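Local coordinates for protein probable 2-dehydro-3-deoxygalactonokinase DgoK1 (Sinorhizobium meliloti, PDB 3T69) that probably phosphorylates 2-dehydro-3-deoxy-D-galactonate with ATP, giving the 6-phospho product in the DeLey-Doudoroff route of galactose breakdown, at residues A191-V205 with A233-G246. Residues are numbered along the deposited sequence; the frame is centred on the assembly and turned at random.
Sequences ADTFAAGSAAFTDAV and AADARAQLSGTLIG
Phe-194, Phe-201 and Ala-204 pack onto helix 233-246 in a close, mostly apolar contact within the helical part of the kinase, made by a loop and the first turns of the helix it leads into. The loop sets one face of the Phe-194 ring over Ala-238, whose CA lies 3.7 Å from the ring centroid and 8° off its normal, a CH-pi contact, while Phe-194 CZ reaches Ser-241 CB at 3.5 Å. With chi1 at 67°, CG sits between backbone N and carbonyl carbon, which turns the ring onto Ala-238. Arg-237 CG packs against CD2 of Phe-194, and its guanidinium, turned 68° from the ring, has Asp-192 CA over one face. An alanine in place of Phe-194 would probably open a gap above Ala-238 and Ser-241 and set the Arg-237 chain freer to move. Beyond the N-cap Ser-198, the two helices of this probable ASKHA-superfamily (actin-like ATPase) kinase cross at -30°, axes 7.0 Å apart, with knobs-into-holes packing. Ala-204 fits among Ala-238, Gln-239, Gly-242 and Thr-243, its CB 3.6 Å from Gly-242 CA, where a side chain on the glycine would collide with it. Phe-201 is a second knob, among Ala-238, Ser-241, Gly-242 and Ile-245, with Ile-245 CD1 at its ring edge; Leu-273 of helix 268-280 touches both phenylalanines. Further on, Val-205 CA makes a CA-H...O contact with Gly-242 O at 3.3 Å.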
# COMPACT_ATOMS: atom_id res chain seq x y z
N ALA B 191 -3.73 -8.55 -16.94
CA ALA B 191 -3.02 -7.63 -17.84
C ALA B 191 -1.57 -7.58 -17.36
O ALA B 191 -1.32 -7.80 -16.17
CB ALA B 191 -3.62 -6.23 -17.79
N ASP B 192 -0.63 -7.27 -18.27
CA ASP B 192 0.79 -7.10 -17.89
C ASP B 192 1.25 -5.65 -18.08
O ASP B 192 2.25 -5.21 -17.51
CB ASP B 192 1.71 -8.04 -18.69
CG ASP B 192 1.71 -9.51 -18.16
OD1 ASP B 192 1.06 -9.79 -17.13
OD2 ASP B 192 2.38 -10.39 -18.77
N THR B 193 0.51 -4.91 -18.89
CA THR B 193 0.95 -3.58 -19.34
C THR B 193 -0.24 -2.66 -19.51
O THR B 193 -1.39 -3.09 -19.44
CB THR B 193 1.65 -3.65 -20.75
OG1 THR B 193 1.56 -4.99 -21.26
CG2 THR B 193 3.12 -3.19 -20.68
N PHE B 194 0.07 -1.39 -19.79
CA PHE B 194 -0.94 -0.43 -20.15
C PHE B 194 -0.25 0.73 -20.82
O PHE B 194 0.90 1.03 -20.50
CB PHE B 194 -1.76 0.02 -18.93
CG PHE B 194 -0.97 0.84 -17.90
CD1 PHE B 194 -0.96 2.23 -17.98
CD2 PHE B 194 -0.29 0.21 -16.86
CE1 PHE B 194 -0.27 2.97 -17.05
CE2 PHE B 194 0.41 0.95 -15.94
CZ PHE B 194 0.42 2.33 -16.03
N ALA B 195 -0.95 1.38 -21.74
CA ALA B 195 -0.39 2.49 -22.51
C ALA B 195 -0.39 3.78 -21.70
O ALA B 195 -1.44 4.33 -21.38
CB ALA B 195 -1.14 2.67 -23.84
N ALA B 196 0.81 4.25 -21.38
CA ALA B 196 1.03 5.53 -20.68
C ALA B 196 0.07 6.67 -21.05
O ALA B 196 -0.27 7.54 -20.20
CB ALA B 196 2.49 5.97 -20.90
N GLY B 197 -0.33 6.70 -22.32
CA GLY B 197 -1.15 7.79 -22.84
C GLY B 197 -2.60 7.68 -22.43
O GLY B 197 -3.30 8.70 -22.34
N SER B 198 -3.05 6.44 -22.20
CA SER B 198 -4.46 6.14 -21.88
C SER B 198 -4.94 7.10 -20.82
O SER B 198 -4.18 7.45 -19.91
CB SER B 198 -4.66 4.69 -21.42
OG SER B 198 -4.39 4.54 -20.03
N ALA B 199 -6.18 7.54 -20.97
CA ALA B 199 -6.80 8.51 -20.07
C ALA B 199 -7.02 7.90 -18.69
O ALA B 199 -6.98 8.61 -17.68
CB ALA B 199 -8.11 9.04 -20.66
N ALA B 200 -7.24 6.59 -18.64
CA ALA B 200 -7.32 5.89 -17.37
C ALA B 200 -6.15 6.34 -16.46
O ALA B 200 -6.37 6.75 -15.31
CB ALA B 200 -7.35 4.39 -17.56
N PHE B 201 -4.93 6.35 -17.02
CA PHE B 201 -3.74 6.76 -16.27
C PHE B 201 -3.69 8.21 -15.78
O PHE B 201 -3.44 8.44 -14.60
CB PHE B 201 -2.44 6.38 -17.00
CG PHE B 201 -1.20 6.79 -16.25
CD1 PHE B 201 -0.74 6.05 -15.15
CD2 PHE B 201 -0.48 7.92 -16.63
CE1 PHE B 201 0.42 6.44 -14.44
CE2 PHE B 201 0.68 8.33 -15.92
CZ PHE B 201 1.13 7.58 -14.83
N THR B 202 -3.90 9.19 -16.65
CA THR B 202 -3.78 10.58 -16.20
C THR B 202 -4.97 11.06 -15.39
O THR B 202 -4.85 12.03 -14.63
CB THR B 202 -3.51 11.61 -17.35
OG1 THR B 202 -4.58 11.57 -18.31
CG2 THR B 202 -2.18 11.33 -18.01
N ASP B 203 -6.13 10.42 -15.57
CA ASP B 203 -7.28 10.70 -14.69
C ASP B 203 -6.91 10.33 -13.24
O ASP B 203 -7.08 11.17 -12.34
CB ASP B 203 -8.56 9.94 -15.10
CG ASP B 203 -9.17 10.43 -16.42
OD1 ASP B 203 -8.87 11.58 -16.85
OD2 ASP B 203 -9.98 9.63 -17.00
N ALA B 204 -6.40 9.10 -13.05
CA ALA B 204 -5.95 8.58 -11.75
C ALA B 204 -4.97 9.53 -11.08
O ALA B 204 -5.17 9.93 -9.91
CB ALA B 204 -5.34 7.23 -11.92
N VAL B 205 -3.95 9.92 -11.84
CA VAL B 205 -2.92 10.87 -11.38
C VAL B 205 -3.50 12.20 -11.00
O VAL B 205 -3.07 12.82 -10.04
CB VAL B 205 -1.81 11.11 -12.47
CG1 VAL B 205 -0.84 12.18 -12.03
CG2 VAL B 205 -1.08 9.83 -12.82
N ALA B 233 -8.87 -4.79 -17.41
CA ALA B 233 -7.65 -4.99 -16.62
C ALA B 233 -6.51 -3.93 -16.86
O ALA B 233 -5.84 -3.49 -15.91
CB ALA B 233 -7.15 -6.45 -16.76
N ALA B 234 -6.33 -3.47 -18.09
CA ALA B 234 -5.30 -2.47 -18.35
C ALA B 234 -5.70 -1.11 -17.76
O ALA B 234 -4.86 -0.37 -17.23
CB ALA B 234 -5.00 -2.36 -19.84
N ASP B 235 -6.98 -0.76 -17.84
CA ASP B 235 -7.41 0.50 -17.27
C ASP B 235 -7.35 0.50 -15.71
O ASP B 235 -7.06 1.55 -15.09
CB ASP B 235 -8.78 0.87 -17.84
CG ASP B 235 -8.71 1.17 -19.38
OD1 ASP B 235 -8.02 2.15 -19.81
OD2 ASP B 235 -9.35 0.40 -20.15
N ALA B 236 -7.59 -0.67 -15.11
CA ALA B 236 -7.50 -0.87 -13.66
C ALA B 236 -6.04 -0.67 -13.16
O ALA B 236 -5.78 0.13 -12.22
CB ALA B 236 -8.02 -2.25 -13.29
N ARG B 237 -5.12 -1.40 -13.83
CA ARG B 237 -3.68 -1.31 -13.69
C ARG B 237 -3.23 0.13 -13.81
O ARG B 237 -2.42 0.63 -13.02
CB ARG B 237 -3.08 -2.14 -14.80
CG ARG B 237 -1.61 -2.44 -14.68
CD ARG B 237 -1.27 -3.91 -15.15
NE ARG B 237 0.17 -4.17 -15.06
CZ ARG B 237 0.74 -4.99 -14.19
NH1 ARG B 237 -0.00 -5.71 -13.33
NH2 ARG B 237 2.06 -5.10 -14.19
N ALA B 238 -3.79 0.80 -14.80
CA ALA B 238 -3.44 2.17 -15.07
C ALA B 238 -3.89 3.04 -13.93
O ALA B 238 -3.12 3.88 -13.46
CB ALA B 238 -4.10 2.63 -16.38
N GLN B 239 -5.15 2.88 -13.54
CA GLN B 239 -5.76 3.54 -12.38
C GLN B 239 -4.89 3.31 -11.13
O GLN B 239 -4.48 4.27 -10.44
CB GLN B 239 -7.11 2.91 -12.15
CG GLN B 239 -8.19 3.84 -11.71
CD GLN B 239 -9.55 3.14 -11.70
OE1 GLN B 239 -9.77 2.17 -12.46
NE2 GLN B 239 -10.48 3.64 -10.87
N LEU B 240 -4.58 2.04 -10.88
CA LEU B 240 -3.65 1.70 -9.83
C LEU B 240 -2.33 2.46 -9.90
O LEU B 240 -1.91 3.08 -8.90
CB LEU B 240 -3.36 0.20 -9.78
CG LEU B 240 -2.40 -0.22 -8.66
CD1 LEU B 240 -2.90 0.19 -7.30
CD2 LEU B 240 -2.27 -1.72 -8.65
N SER B 241 -1.65 2.40 -11.06
CA SER B 241 -0.38 3.04 -11.17
C SER B 241 -0.59 4.53 -11.01
O SER B 241 0.13 5.20 -10.25
CB SER B 241 0.25 2.74 -12.51
OG SER B 241 1.49 3.43 -12.58
N GLY B 242 -1.61 5.03 -11.68
CA GLY B 242 -1.87 6.42 -11.67
C GLY B 242 -2.12 6.96 -10.30
O GLY B 242 -1.67 8.10 -9.98
N THR B 243 -2.83 6.19 -9.46
CA THR B 243 -3.20 6.67 -8.12
C THR B 243 -1.97 6.87 -7.26
O THR B 243 -1.76 7.94 -6.62
CB THR B 243 -4.19 5.68 -7.38
OG1 THR B 243 -5.41 5.54 -8.15
CG2 THR B 243 -4.50 6.19 -5.99
N LEU B 244 -1.15 5.82 -7.26
CA LEU B 244 0.09 5.80 -6.51
C LEU B 244 0.97 6.96 -6.92
O LEU B 244 1.51 7.69 -6.06
CB LEU B 244 0.82 4.50 -6.77
CG LEU B 244 0.12 3.31 -6.14
CD1 LEU B 244 0.94 2.08 -6.39
CD2 LEU B 244 -0.16 3.54 -4.58
N ILE B 245 1.10 7.14 -8.25
CA ILE B 245 1.95 8.17 -8.75
C ILE B 245 1.36 9.56 -8.46
O ILE B 245 2.09 10.51 -8.07
CB ILE B 245 2.34 7.96 -10.25
CG1 ILE B 245 3.28 6.78 -10.38
CG2 ILE B 245 3.11 9.19 -10.74
CD1 ILE B 245 3.27 6.08 -11.72
N GLY B 246 0.05 9.69 -8.60
CA GLY B 246 -0.54 10.98 -8.31
C GLY B 246 -0.23 11.37 -6.89
O GLY B 246 0.01 12.55 -6.58